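Local structure of Ral guanine nucleotide dissociation stimulator-like 2 (Mus musculus, 4JGW) at residues D204-Q209 and S445-W450; T196-F201 and E292-V297; P77-T82 and I414-R419; A24-T29 and R49-G54; L219-S224 and P244-T249. The protein probably acts as a guanine nucleotide exchange factor for a small G protein and as a putative effector of Ras or Rap, this chain holding its REM and CDC25-homology domains. All coordinates share one frame; numbering follows the deposited sequence.

Contact 1 (D204-Q209 and S445-W450); sequences DHLAEQ and SDIQQW
His205 opens the contact from 204-209 with its CB, which lies 3.7 Å from CD1 of Ile447, while the imidazole beyond it leads away from the partner helix. Leu206 follows with a single methyl: its CD2 sits 3.9 Å from Ile447 CG2 and equally close to CZ3 of Trp450, approaching the indole obliquely, and the leucine crosses both side chains at about a right angle. A turn later comes Gln209. Its CG rests 3.7 Å from Ile447 CG2, and the bend at chi2 beyond it turns the amide toward Gln448. There NE2 of Gln448 donates to OE1 of Gln209 over 3.2 Å. The bond is nearly straight at the hydrogen (171°) and leaves in the amide plane of Gln448, but it meets the carbonyl from the side, at a C=O...N angle of 101°, and the two amides are turned 70° apart. The same OE1 also accepts from the backbone N of Asn444, so this buried oxygen is held twice. The two helical segments cross steeply, their axes passing 10.2 Å apart. Helix 284-303 packs against Leu206 through Val297, and Phe201 in the preceding loop touches both Leu206 and Ile447.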
# COMPACT_ATOMS: atom_id res chain seq x y z
N ASP A 204 9.93 -22.26 -11.81
CA ASP A 204 8.98 -21.32 -12.39
C ASP A 204 7.58 -21.51 -11.82
O ASP A 204 6.86 -20.53 -11.59
CB ASP A 204 8.98 -21.39 -13.93
CG ASP A 204 8.77 -22.80 -14.46
OD1 ASP A 204 9.46 -23.73 -13.99
OD2 ASP A 204 7.91 -22.97 -15.35
N HIS A 205 7.20 -22.76 -11.58
CA HIS A 205 5.90 -23.08 -10.97
C HIS A 205 5.81 -22.57 -9.54
O HIS A 205 4.78 -22.05 -9.12
CB HIS A 205 5.61 -24.58 -11.02
CG HIS A 205 5.35 -25.12 -12.39
ND1 HIS A 205 5.51 -26.45 -12.71
CD2 HIS A 205 4.94 -24.50 -13.53
CE1 HIS A 205 5.21 -26.63 -13.99
NE2 HIS A 205 4.86 -25.47 -14.50
N LEU A 206 6.90 -22.75 -8.79
CA LEU A 206 6.99 -22.26 -7.42
C LEU A 206 6.84 -20.74 -7.37
O LEU A 206 6.07 -20.22 -6.58
CB LEU A 206 8.30 -22.70 -6.76
CG LEU A 206 8.45 -24.20 -6.46
CD1 LEU A 206 9.92 -24.61 -6.44
CD2 LEU A 206 7.77 -24.57 -5.15
N ALA A 207 7.57 -20.06 -8.25
CA ALA A 207 7.49 -18.60 -8.37
C ALA A 207 6.07 -18.14 -8.70
O ALA A 207 5.54 -17.24 -8.04
CB ALA A 207 8.47 -18.10 -9.41
N GLU A 208 5.46 -18.77 -9.70
CA GLU A 208 4.07 -18.49 -10.09
C GLU A 208 3.11 -18.64 -8.92
O GLU A 208 2.16 -17.86 -8.77
CB GLU A 208 3.64 -19.41 -11.24
CG GLU A 208 4.21 -19.03 -12.59
CD GLU A 208 4.05 -20.12 -13.64
OE1 GLU A 208 3.35 -21.13 -13.39
OE2 GLU A 208 4.64 -19.98 -14.73
N GLN A 209 3.36 -19.65 -8.10
CA GLN A 209 2.50 -19.97 -6.97
C GLN A 209 2.72 -19.01 -5.80
O GLN A 209 1.77 -18.63 -5.11
CB GLN A 209 2.74 -21.42 -6.55
CG GLN A 209 1.47 -22.24 -6.34
CD GLN A 209 0.43 -22.09 -7.45
OE1 GLN A 209 -0.76 -22.08 -7.17
NE2 GLN A 209 0.88 -21.97 -8.69
N SER A 445 -2.74 -26.95 -6.85
CA SER A 445 -3.20 -27.51 -5.58
C SER A 445 -2.09 -28.13 -4.72
O SER A 445 -2.10 -27.98 -3.49
CB SER A 445 -4.33 -28.53 -5.80
OG SER A 445 -3.86 -29.68 -6.48
N ASP A 446 -1.15 -28.81 -5.35
CA ASP A 446 -0.10 -29.53 -4.62
C ASP A 446 1.05 -28.65 -4.11
O ASP A 446 1.59 -28.92 -3.04
CB ASP A 446 0.42 -30.72 -5.43
CG ASP A 446 -0.57 -31.88 -5.44
OD1 ASP A 446 -1.52 -31.84 -6.25
OD2 ASP A 446 -0.38 -32.83 -4.65
N ILE A 447 1.42 -27.62 -4.87
CA ILE A 447 2.39 -26.64 -4.38
C ILE A 447 1.79 -25.84 -3.22
O ILE A 447 2.46 -25.59 -2.21
CB ILE A 447 2.90 -25.68 -5.49
CG1 ILE A 447 3.58 -26.46 -6.62
CG2 ILE A 447 3.87 -24.64 -4.91
CD1 ILE A 447 3.93 -25.64 -7.84
N GLN A 448 0.52 -25.47 -3.36
CA GLN A 448 -0.21 -24.75 -2.32
C GLN A 448 -0.30 -25.57 -1.03
O GLN A 448 -0.10 -25.03 0.06
CB GLN A 448 -1.61 -24.34 -2.80
CG GLN A 448 -1.62 -23.21 -3.84
CD GLN A 448 -1.14 -21.87 -3.30
OE1 GLN A 448 -1.22 -21.59 -2.10
NE2 GLN A 448 -0.65 -21.02 -4.19
N GLN A 449 -0.60 -26.86 -1.16
CA GLN A 449 -0.68 -27.77 -0.01
C GLN A 449 0.67 -27.90 0.71
O GLN A 449 0.72 -27.95 1.94
CB GLN A 449 -1.20 -29.14 -0.43
CG GLN A 449 -1.55 -30.07 0.74
CD GLN A 449 -2.29 -31.33 0.32
OE1 GLN A 449 -1.96 -31.95 -0.70
NE2 GLN A 449 -3.29 -31.72 1.10
N TRP A 450 1.75 -27.94 -0.07
CA TRP A 450 3.11 -27.98 0.49
C TRP A 450 3.44 -26.69 1.25
O TRP A 450 3.99 -26.74 2.35
CB TRP A 450 4.14 -28.24 -0.62
CG TRP A 450 5.57 -28.06 -0.16
CD1 TRP A 450 6.29 -28.92 0.61
CD2 TRP A 450 6.43 -26.96 -0.45
NE1 TRP A 450 7.56 -28.42 0.82
CE2 TRP A 450 7.67 -27.22 0.18
CE3 TRP A 450 6.28 -25.77 -1.19
CZ2 TRP A 450 8.75 -26.33 0.10
CZ3 TRP A 450 7.36 -24.89 -1.27
CH2 TRP A 450 8.58 -25.18 -0.62

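Contact 2 (T196-F201 and E292-V297); sequences TDVLVF and EKWIRV
Val198 and Trp294 make the apolar half of this contact, through a CH-pi interaction. The valine sets CG2 over one face of the indole, 3.8 Å from the centroid of the Trp294 six-membered ring and 21° off its normal, displaced toward the rim near CZ2. Its other methyl, CG1, lies 3.7 Å from Trp294 NE1, whose hydrogen bond goes to Ser263 OG. Further along, Leu199 adds CD2, which rests 3.8 Å from CB of Lys293 and packs on the aliphatic start of that chain.

The polar half is one bond. Lys293 leaves its helix with CG anti to the backbone N (chi1 -174°), bends at chi2, and then runs extended past the backbone of 196-201, with CE 3.3 Å from Val198 O. NZ ends 2.6 Å from the carbonyl O of Phe201, lying in the carbonyl plane at a C=O...N angle of 160°. The ammonium thus ties down the backbone just where the 3-10 segment 196-199 has given way to irregular chain. In this arrangement the loop that leads into helix 203-219 is fastened to helix 284-303 of the helical CDC25-homology domain.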
# COMPACT_ATOMS: atom_id res chain seq x y z
N THR A 196 12.46 -29.43 2.47
CA THR A 196 13.38 -29.76 1.38
C THR A 196 12.66 -30.22 0.10
O THR A 196 13.30 -30.43 -0.94
CB THR A 196 14.46 -30.80 1.79
OG1 THR A 196 13.87 -32.10 1.93
CG2 THR A 196 15.14 -30.41 3.11
N ASP A 197 11.34 -30.38 0.17
CA ASP A 197 10.53 -30.77 -0.98
C ASP A 197 10.36 -29.66 -2.02
O ASP A 197 9.70 -29.86 -3.04
CB ASP A 197 9.15 -31.29 -0.55
CG ASP A 197 9.16 -32.78 -0.22
OD1 ASP A 197 10.16 -33.47 -0.51
OD2 ASP A 197 8.14 -33.26 0.32
N VAL A 198 10.95 -28.50 -1.75
CA VAL A 198 11.03 -27.41 -2.73
C VAL A 198 11.68 -27.93 -4.03
O VAL A 198 11.38 -27.44 -5.12
CB VAL A 198 11.79 -26.17 -2.17
CG1 VAL A 198 13.24 -26.50 -1.84
CG2 VAL A 198 11.70 -24.99 -3.13
N LEU A 199 12.54 -28.93 -3.89
CA LEU A 199 13.25 -29.57 -5.00
C LEU A 199 12.33 -30.36 -5.92
O LEU A 199 12.64 -30.56 -7.10
CB LEU A 199 14.36 -30.49 -4.47
CG LEU A 199 15.53 -29.88 -3.70
CD1 LEU A 199 16.36 -30.98 -3.04
CD2 LEU A 199 16.42 -29.01 -4.59
N VAL A 200 11.20 -30.82 -5.38
CA VAL A 200 10.24 -31.67 -6.09
C VAL A 200 9.42 -30.92 -7.16
O VAL A 200 8.93 -31.53 -8.12
CB VAL A 200 9.31 -32.42 -5.09
CG1 VAL A 200 8.08 -33.01 -5.76
CG2 VAL A 200 10.09 -33.52 -4.36
N PHE A 201 9.28 -29.61 -6.99
CA PHE A 201 8.53 -28.78 -7.93
C PHE A 201 9.46 -27.98 -8.83
O PHE A 201 10.60 -27.71 -8.47
CB PHE A 201 7.59 -27.83 -7.19
CG PHE A 201 6.71 -28.51 -6.17
CD1 PHE A 201 6.98 -28.38 -4.81
CD2 PHE A 201 5.62 -29.27 -6.57
CE1 PHE A 201 6.18 -29.00 -3.86
CE2 PHE A 201 4.80 -29.90 -5.63
CZ PHE A 201 5.09 -29.76 -4.27
N GLU A 292 20.85 -23.41 -4.63
CA GLU A 292 20.69 -23.22 -6.08
C GLU A 292 19.21 -23.17 -6.48
O GLU A 292 18.82 -22.37 -7.33
CB GLU A 292 21.41 -24.33 -6.85
CG GLU A 292 22.94 -24.21 -6.84
CD GLU A 292 23.65 -25.54 -7.09
OE1 GLU A 292 22.99 -26.52 -7.51
OE2 GLU A 292 24.88 -25.60 -6.87
N LYS A 293 18.41 -24.03 -5.86
CA LYS A 293 16.97 -24.09 -6.13
C LYS A 293 16.26 -22.79 -5.77
O LYS A 293 15.48 -22.26 -6.57
CB LYS A 293 16.33 -25.27 -5.39
CG LYS A 293 14.86 -25.51 -5.73
CD LYS A 293 14.69 -25.94 -7.17
CE LYS A 293 13.24 -26.21 -7.49
NZ LYS A 293 13.12 -27.18 -8.62
N TRP A 294 16.52 -22.29 -4.56
CA TRP A 294 15.91 -21.05 -4.08
C TRP A 294 16.38 -19.82 -4.85
O TRP A 294 15.60 -18.89 -5.07
CB TRP A 294 16.14 -20.87 -2.58
CG TRP A 294 15.24 -21.72 -1.73
CD1 TRP A 294 15.61 -22.78 -0.95
CD2 TRP A 294 13.82 -21.59 -1.59
NE1 TRP A 294 14.51 -23.32 -0.33
CE2 TRP A 294 13.40 -22.61 -0.70
CE3 TRP A 294 12.86 -20.73 -2.12
CZ2 TRP A 294 12.06 -22.78 -0.33
CZ3 TRP A 294 11.53 -20.89 -1.76
CH2 TRP A 294 11.14 -21.91 -0.86
N ILE A 295 17.66 -19.82 -5.24
CA ILE A 295 18.22 -18.78 -6.09
C ILE A 295 17.44 -18.70 -7.41
O ILE A 295 17.07 -17.61 -7.86
CB ILE A 295 19.74 -19.01 -6.37
CG1 ILE A 295 20.57 -18.68 -5.13
CG2 ILE A 295 20.21 -18.16 -7.56
CD1 ILE A 295 21.99 -19.22 -5.16
N ARG A 296 17.18 -19.86 -8.00
CA ARG A 296 16.44 -19.96 -9.25
C ARG A 296 14.97 -19.56 -9.08
O ARG A 296 14.39 -18.93 -9.96
CB ARG A 296 16.56 -21.37 -9.84
CG ARG A 296 15.76 -21.62 -11.11
CD ARG A 296 16.18 -20.73 -12.28
NE ARG A 296 17.56 -20.95 -12.69
CZ ARG A 296 17.96 -21.96 -13.47
NH1 ARG A 296 17.08 -22.85 -13.92
NH2 ARG A 296 19.24 -22.07 -13.79
N VAL A 297 14.38 -19.92 -7.94
CA VAL A 297 13.02 -19.51 -7.60
C VAL A 297 12.93 -17.98 -7.49
O VAL A 297 11.98 -17.37 -7.98
CB VAL A 297 12.52 -20.18 -6.30
CG1 VAL A 297 11.22 -19.54 -5.80
CG2 VAL A 297 12.30 -21.67 -6.53

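Contact 3 (P77-T82 and I414-R419); sequences PALLAT and INFDKR
The Phe416 ring reaches helix 75-82 with its outer end, where CE1 lies 3.7 Å from CG of Leu79 and CZ is 3.7 Å from the Leu79 backbone N. The Leu79 backbone N and CA lie at the ring edge, near its plane, and the leucine side chain crosses the phenylalanine at about a right angle, while Ala78 CB comes in obliquely, 4.1 Å from CZ. One turn on, Thr82 OG1 meets the aliphatic base of Arg419, 3.5 Å from its CB.

The threonine hydroxyl is held by its own helix. With chi1 at 64° it folds back to donate to Ala78 O over 2.7 Å, from the face of that carbonyl opposite to the one used by Thr82 N. Within 414-419, Arg419 CB lies over the centre of one face of the Phe416 ring, so the two side chains that meet the helix are packed on each other. The Arg419 guanidinium is anchored by salt bridges to Glu422 and Asp407, and Phe75 packs against Phe416. This is a buried interdomain interface, joining the REM domain to the start of helix 416-436 in the CDC25-homology domain.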
# COMPACT_ATOMS: atom_id res chain seq x y z
N PRO A 77 -9.38 13.44 -3.26
CA PRO A 77 -8.90 12.06 -3.08
C PRO A 77 -7.86 11.92 -1.96
O PRO A 77 -7.86 10.91 -1.26
CB PRO A 77 -8.28 11.72 -4.44
CG PRO A 77 -7.95 13.03 -5.05
CD PRO A 77 -9.03 13.96 -4.60
N ALA A 78 -7.02 12.94 -1.78
CA ALA A 78 -6.02 12.94 -0.71
C ALA A 78 -6.66 12.94 0.67
O ALA A 78 -6.24 12.18 1.54
CB ALA A 78 -5.06 14.12 -0.86
N LEU A 79 -7.66 13.80 0.88
CA LEU A 79 -8.35 13.88 2.16
C LEU A 79 -9.07 12.56 2.46
O LEU A 79 -8.94 12.02 3.56
CB LEU A 79 -9.36 15.04 2.19
CG LEU A 79 -9.66 15.81 3.49
CD1 LEU A 79 -10.97 16.58 3.36
CD2 LEU A 79 -9.69 14.96 4.76
N LEU A 80 -9.80 12.05 1.48
CA LEU A 80 -10.56 10.81 1.63
C LEU A 80 -9.66 9.61 1.90
O LEU A 80 -10.05 8.70 2.64
CB LEU A 80 -11.44 10.54 0.40
CG LEU A 80 -12.63 11.49 0.14
CD1 LEU A 80 -13.35 11.08 -1.14
CD2 LEU A 80 -13.60 11.54 1.32
N ALA A 81 -8.46 9.61 1.32
CA ALA A 81 -7.52 8.51 1.48
C ALA A 81 -6.73 8.55 2.79
O ALA A 81 -6.40 7.51 3.35
CB ALA A 81 -6.57 8.44 0.29
N THR A 82 -6.43 9.76 3.27
CA THR A 82 -5.56 9.94 4.44
C THR A 82 -6.27 10.30 5.75
O THR A 82 -5.63 10.38 6.79
CB THR A 82 -4.45 10.99 4.17
OG1 THR A 82 -5.05 12.28 3.95
CG2 THR A 82 -3.60 10.61 2.97
N ILE A 414 -4.42 21.69 10.55
CA ILE A 414 -3.91 20.44 9.98
C ILE A 414 -3.00 20.77 8.80
O ILE A 414 -3.41 21.46 7.86
CB ILE A 414 -5.07 19.49 9.56
CG1 ILE A 414 -5.79 18.97 10.80
CG2 ILE A 414 -4.54 18.33 8.70
CD1 ILE A 414 -7.22 18.51 10.55
N ASN A 415 -1.75 20.31 8.87
CA ASN A 415 -0.79 20.50 7.79
C ASN A 415 -1.12 19.58 6.62
O ASN A 415 -0.65 18.44 6.56
CB ASN A 415 0.64 20.27 8.30
CG ASN A 415 1.69 20.35 7.19
OD1 ASN A 415 1.50 21.03 6.19
ND2 ASN A 415 2.80 19.65 7.39
N PHE A 416 -1.91 20.08 5.68
CA PHE A 416 -2.40 19.25 4.58
C PHE A 416 -1.32 18.90 3.55
O PHE A 416 -1.45 17.89 2.85
CB PHE A 416 -3.63 19.87 3.90
CG PHE A 416 -4.49 18.86 3.18
CD1 PHE A 416 -5.42 18.10 3.89
CD2 PHE A 416 -4.36 18.65 1.81
CE1 PHE A 416 -6.22 17.16 3.24
CE2 PHE A 416 -5.14 17.71 1.15
CZ PHE A 416 -6.08 16.97 1.86
N ASP A 417 -0.27 19.71 3.48
CA ASP A 417 0.90 19.41 2.64
C ASP A 417 1.40 17.99 2.90
O ASP A 417 1.70 17.25 1.97
CB ASP A 417 2.02 20.42 2.89
CG ASP A 417 1.76 21.77 2.24
OD1 ASP A 417 0.74 21.92 1.54
OD2 ASP A 417 2.59 22.68 2.44
N LYS A 418 1.48 17.63 4.18
CA LYS A 418 1.87 16.28 4.60
C LYS A 418 0.98 15.22 3.94
O LYS A 418 1.48 14.20 3.46
CB LYS A 418 1.79 16.15 6.13
CG LYS A 418 2.15 14.77 6.66
CD LYS A 418 2.29 14.76 8.18
CE LYS A 418 2.75 13.39 8.66
NZ LYS A 418 3.22 13.41 10.07
N ARG A 419 -0.32 15.49 3.90
CA ARG A 419 -1.31 14.54 3.37
C ARG A 419 -1.23 14.39 1.86
O ARG A 419 -1.52 13.32 1.32
CB ARG A 419 -2.73 14.93 3.80
CG ARG A 419 -2.91 15.13 5.31
CD ARG A 419 -2.44 13.92 6.11
NE ARG A 419 -2.24 14.23 7.52
CZ ARG A 419 -1.63 13.42 8.39
NH1 ARG A 419 -1.15 12.25 8.00
NH2 ARG A 419 -1.50 13.80 9.65

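Contact 4 (A24-T29 and R49-G54); sequences ATFTVT and RRLRAG
Arg49 lies along Phe26 and Val28 on one face of an antiparallel strand pair. Its chain runs fully extended from CB to NE. CG meets Val28 CG2 at 3.9 Å, CD stays alongside the same methyl, and NE comes 3.9 Å from Phe26 CG. At the tip, CZ stands over the phenyl face, 5.0 Å from the Phe26 ring centroid, in a cation-pi contact; the guanidinium is upright, its plane 89° from that of the ring. NH2 also forms salt bridges with Glu21 and Glu19 of strand 11-21, on the far side of strand 24-33.

Leu51 flanks the same ring, its CB 3.7 Å from Phe26 CE2. On the other face of the sheet, Thr27 OG1 sits over the centre of the Arg52 guanidinium, 3.2 Å from CZ, too poorly angled to bond to it; the hydroxyl bonds instead to Asp18.

Thr27 and Arg50 exchange two backbone bonds. Beyond them the register slips by one in a classic beta bulge: Arg52 and Ala53 both face Thr25, whose O accepts from Arg52 N at 2.8 Å and only weakly from Ala53 N, while Thr25 N donates to Ala53 O at 2.7 Å. The chemistry is divided: a backbone ladder fixes the strands, while Arg49 brings both its alkyl chain, to Val28, and its charge, to the ring of Phe26, and the two glutamates would probably keep its tip in place and offset that charge.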
# COMPACT_ATOMS: atom_id res chain seq x y z
N ALA A 24 -8.48 28.58 7.36
CA ALA A 24 -7.68 27.89 6.35
C ALA A 24 -6.73 28.83 5.60
O ALA A 24 -6.99 30.03 5.49
CB ALA A 24 -8.59 27.15 5.36
N THR A 25 -5.64 28.27 5.09
CA THR A 25 -4.68 29.00 4.26
C THR A 25 -4.60 28.37 2.87
O THR A 25 -4.43 27.16 2.73
CB THR A 25 -3.28 29.03 4.92
OG1 THR A 25 -3.38 29.68 6.20
CG2 THR A 25 -2.28 29.79 4.06
N PHE A 26 -4.74 29.20 1.85
CA PHE A 26 -4.73 28.76 0.46
C PHE A 26 -3.54 29.35 -0.29
O PHE A 26 -3.04 30.42 0.07
CB PHE A 26 -6.03 29.17 -0.24
CG PHE A 26 -7.26 28.50 0.31
CD1 PHE A 26 -7.95 29.06 1.39
CD2 PHE A 26 -7.74 27.33 -0.26
CE1 PHE A 26 -9.09 28.44 1.90
CE2 PHE A 26 -8.88 26.71 0.25
CZ PHE A 26 -9.56 27.27 1.32
N THR A 27 -3.10 28.65 -1.33
CA THR A 27 -2.10 29.17 -2.26
C THR A 27 -2.71 29.27 -3.65
O THR A 27 -3.14 28.26 -4.23
CB THR A 27 -0.82 28.31 -2.29
OG1 THR A 27 -0.23 28.29 -0.98
CG2 THR A 27 0.19 28.88 -3.27
N VAL A 28 -2.77 30.49 -4.18
CA VAL A 28 -3.24 30.71 -5.54
C VAL A 28 -2.04 30.78 -6.48
O VAL A 28 -1.05 31.46 -6.21
CB VAL A 28 -4.09 32.00 -5.66
CG1 VAL A 28 -4.73 32.10 -7.05
CG2 VAL A 28 -5.17 32.04 -4.59
N THR A 29 -2.14 30.04 -7.59
CA THR A 29 -1.13 30.06 -8.64
C THR A 29 -1.81 30.45 -9.94
O THR A 29 -2.86 29.90 -10.29
CB THR A 29 -0.44 28.69 -8.78
OG1 THR A 29 0.03 28.25 -7.50
CG2 THR A 29 0.74 28.77 -9.74
N ARG A 49 -6.22 27.08 -6.91
CA ARG A 49 -6.30 27.58 -5.54
C ARG A 49 -6.36 26.37 -4.60
O ARG A 49 -7.42 25.77 -4.41
CB ARG A 49 -7.50 28.51 -5.36
CG ARG A 49 -7.61 29.12 -3.97
CD ARG A 49 -8.79 30.09 -3.83
NE ARG A 49 -8.85 30.64 -2.48
CZ ARG A 49 -9.54 31.72 -2.13
NH1 ARG A 49 -10.25 32.40 -3.02
NH2 ARG A 49 -9.51 32.13 -0.87
N ARG A 50 -5.22 26.03 -4.01
CA ARG A 50 -5.09 24.80 -3.25
C ARG A 50 -4.94 25.04 -1.75
O ARG A 50 -4.12 25.86 -1.32
CB ARG A 50 -3.90 23.96 -3.75
CG ARG A 50 -3.95 23.67 -5.24
CD ARG A 50 -2.98 22.56 -5.61
NE ARG A 50 -2.95 22.32 -7.05
CZ ARG A 50 -2.05 22.84 -7.88
NH1 ARG A 50 -1.09 23.64 -7.42
NH2 ARG A 50 -2.11 22.56 -9.17
N LEU A 51 -5.75 24.32 -0.96
CA LEU A 51 -5.68 24.40 0.49
C LEU A 51 -4.35 23.85 0.99
O LEU A 51 -3.95 22.74 0.62
CB LEU A 51 -6.87 23.68 1.15
CG LEU A 51 -7.09 23.88 2.66
CD1 LEU A 51 -8.56 23.74 3.04
CD2 LEU A 51 -6.22 22.95 3.50
N ARG A 52 -3.67 24.63 1.83
CA ARG A 52 -2.37 24.26 2.38
C ARG A 52 -2.49 23.75 3.82
O ARG A 52 -1.85 22.77 4.20
CB ARG A 52 -1.42 25.46 2.34
CG ARG A 52 -0.85 25.76 0.96
CD ARG A 52 0.40 24.93 0.70
NE ARG A 52 1.28 25.57 -0.27
CZ ARG A 52 2.17 26.51 0.04
NH1 ARG A 52 2.30 26.93 1.29
NH2 ARG A 52 2.93 27.03 -0.91
N ALA A 53 -3.31 24.45 4.61
CA ALA A 53 -3.55 24.10 6.00
C ALA A 53 -4.88 24.68 6.45
O ALA A 53 -5.32 25.71 5.93
CB ALA A 53 -2.43 24.61 6.89
N GLY A 54 -5.53 24.02 7.40
CA GLY A 54 -6.79 24.49 7.93
C GLY A 54 -7.38 23.58 8.99
O GLY A 54 -6.90 22.46 9.18

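Contact 5 (L219-S224 and P244-T249); sequences LNLIPS and PSVRAT
Ser245 is the close-fitting centre of this contact. Its OG accepts from the backbone N of Ile222 over 3.0 Å, and the bond is almost straight, 170° at the hydrogen. A chi1 of 74° places the hydroxyl between the backbone N and the carbonyl carbon of its own residue, on the side facing the loop. OG is also hydrogen-bonded to Gln225 OE1, so one small side chain links two points of the chain after helix 203-219. The serine CB adds to the fit, lying 3.5 Å from the carbonyl O of Asn220.

Beside it, Leu221 supplies the apolar part through one methyl. Its chi2 of 76° turns CD1 to the helix, 3.7 Å from Val246 CG2 and 3.6 Å from Ser245 O. That carbonyl accepts a hydrogen bond from Thr249 OG1 at 3.1 Å, a bond within the helix that turns the threonine hydroxyl back toward Ser245.

The other side is looser. Ile222 approaches Ser245 OG with its CB at 3.8 Å and remains partly exposed, whereas the Asn220 side chain, exposed to solvent, leads away from the helix.

The contact lies where the chain leaves helix 203-219 and, after a long connection, begins helix 244-264. Leu217 of helix 203-219 packs on Ala248 and Thr249, and Gln433 of helix 416-436 bonds to Leu221 O and touches Pro223.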
# COMPACT_ATOMS: atom_id res chain seq x y z
N LEU A 219 -3.47 -6.99 -3.74
CA LEU A 219 -4.74 -6.46 -4.24
C LEU A 219 -5.73 -6.15 -3.12
O LEU A 219 -6.55 -5.23 -3.25
CB LEU A 219 -5.38 -7.42 -5.25
CG LEU A 219 -4.76 -7.48 -6.65
CD1 LEU A 219 -5.50 -8.48 -7.53
CD2 LEU A 219 -4.75 -6.10 -7.29
N ASN A 220 -5.65 -6.92 -2.03
CA ASN A 220 -6.49 -6.70 -0.86
C ASN A 220 -5.92 -5.64 0.09
O ASN A 220 -6.53 -5.32 1.12
CB ASN A 220 -6.72 -8.02 -0.11
CG ASN A 220 -7.64 -8.97 -0.86
OD1 ASN A 220 -8.69 -8.57 -1.36
ND2 ASN A 220 -7.25 -10.24 -0.93
N LEU A 221 -4.76 -5.09 -0.25
CA LEU A 221 -4.11 -4.06 0.56
C LEU A 221 -4.89 -2.75 0.54
O LEU A 221 -5.22 -2.22 -0.53
CB LEU A 221 -2.67 -3.82 0.10
CG LEU A 221 -1.83 -2.79 0.86
CD1 LEU A 221 -1.35 -3.34 2.20
CD2 LEU A 221 -0.65 -2.34 0.03
N ILE A 222 -5.20 -2.25 1.73
CA ILE A 222 -5.76 -0.92 1.89
C ILE A 222 -4.58 0.05 2.09
O ILE A 222 -3.94 0.03 3.14
CB ILE A 222 -6.76 -0.86 3.07
CG1 ILE A 222 -7.87 -1.91 2.86
CG2 ILE A 222 -7.35 0.55 3.20
CD1 ILE A 222 -8.74 -2.16 4.08
N PRO A 223 -4.28 0.87 1.06
CA PRO A 223 -3.09 1.73 1.05
C PRO A 223 -2.97 2.67 2.25
O PRO A 223 -1.86 2.94 2.70
CB PRO A 223 -3.24 2.52 -0.25
CG PRO A 223 -4.06 1.63 -1.13
CD PRO A 223 -5.05 1.00 -0.19
N SER A 224 -4.10 3.16 2.76
CA SER A 224 -4.10 4.06 3.92
C SER A 224 -3.55 3.40 5.19
O SER A 224 -3.04 4.09 6.08
CB SER A 224 -5.51 4.60 4.18
OG SER A 224 -6.41 3.56 4.52
N PRO A 244 -4.81 -4.77 9.25
CA PRO A 244 -4.73 -6.20 8.95
C PRO A 244 -4.20 -6.52 7.55
O PRO A 244 -3.50 -7.51 7.37
CB PRO A 244 -6.18 -6.69 9.10
CG PRO A 244 -6.94 -5.53 9.69
CD PRO A 244 -6.20 -4.31 9.28
N SER A 245 -4.55 -5.67 6.57
CA SER A 245 -4.16 -5.90 5.18
C SER A 245 -2.65 -5.73 4.95
O SER A 245 -2.08 -6.36 4.06
CB SER A 245 -4.96 -5.00 4.23
OG SER A 245 -4.53 -3.65 4.30
N VAL A 246 -2.02 -4.87 5.75
CA VAL A 246 -0.56 -4.72 5.74
C VAL A 246 0.08 -5.91 6.46
O VAL A 246 1.04 -6.50 5.96
CB VAL A 246 -0.10 -3.39 6.39
CG1 VAL A 246 1.42 -3.27 6.37
CG2 VAL A 246 -0.73 -2.20 5.68
N ARG A 247 -0.46 -6.24 7.63
CA ARG A 247 0.02 -7.37 8.44
C ARG A 247 0.01 -8.68 7.67
O ARG A 247 0.98 -9.44 7.72
CB ARG A 247 -0.82 -7.50 9.72
N ALA A 248 -1.07 -8.94 6.93
CA ALA A 248 -1.21 -10.16 6.13
C ALA A 248 -0.19 -10.26 5.00
O ALA A 248 0.25 -11.36 4.66
CB ALA A 248 -2.63 -10.27 5.58
N THR A 249 0.18 -9.12 4.42
CA THR A 249 1.23 -9.05 3.40
C THR A 249 2.60 -9.35 4.01
O THR A 249 3.42 -10.06 3.40
CB THR A 249 1.24 -7.66 2.71
OG1 THR A 249 0.00 -7.45 2.03
CG2 THR A 249 2.38 -7.55 1.71

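The contacts follow the length of an elongated chain. Contacts 3 and 4 lie at the REM end, with centres 13 Å apart, and share a sheet: Gly54 of strand 46-54 is hydrogen-bonded to Ile414, and Arg52 O probably to Phe416 N. Contacts 1 and 2 touch one another on the opposite side of the chain's centre, their centres about 11 Å apart, where Val198 and Phe201 pack against Leu206, Ile447 and Trp450. Contact 5 is near the middle, touching contact 3 through Ala81 and Ser224. Contact 4 closes first along the sequence, while contact 3 spans most of the chain. The REM and CDC25-homology domains are thus in direct contact through contact 3, while contacts 1, 2 and 5 lie among the helices of the latter.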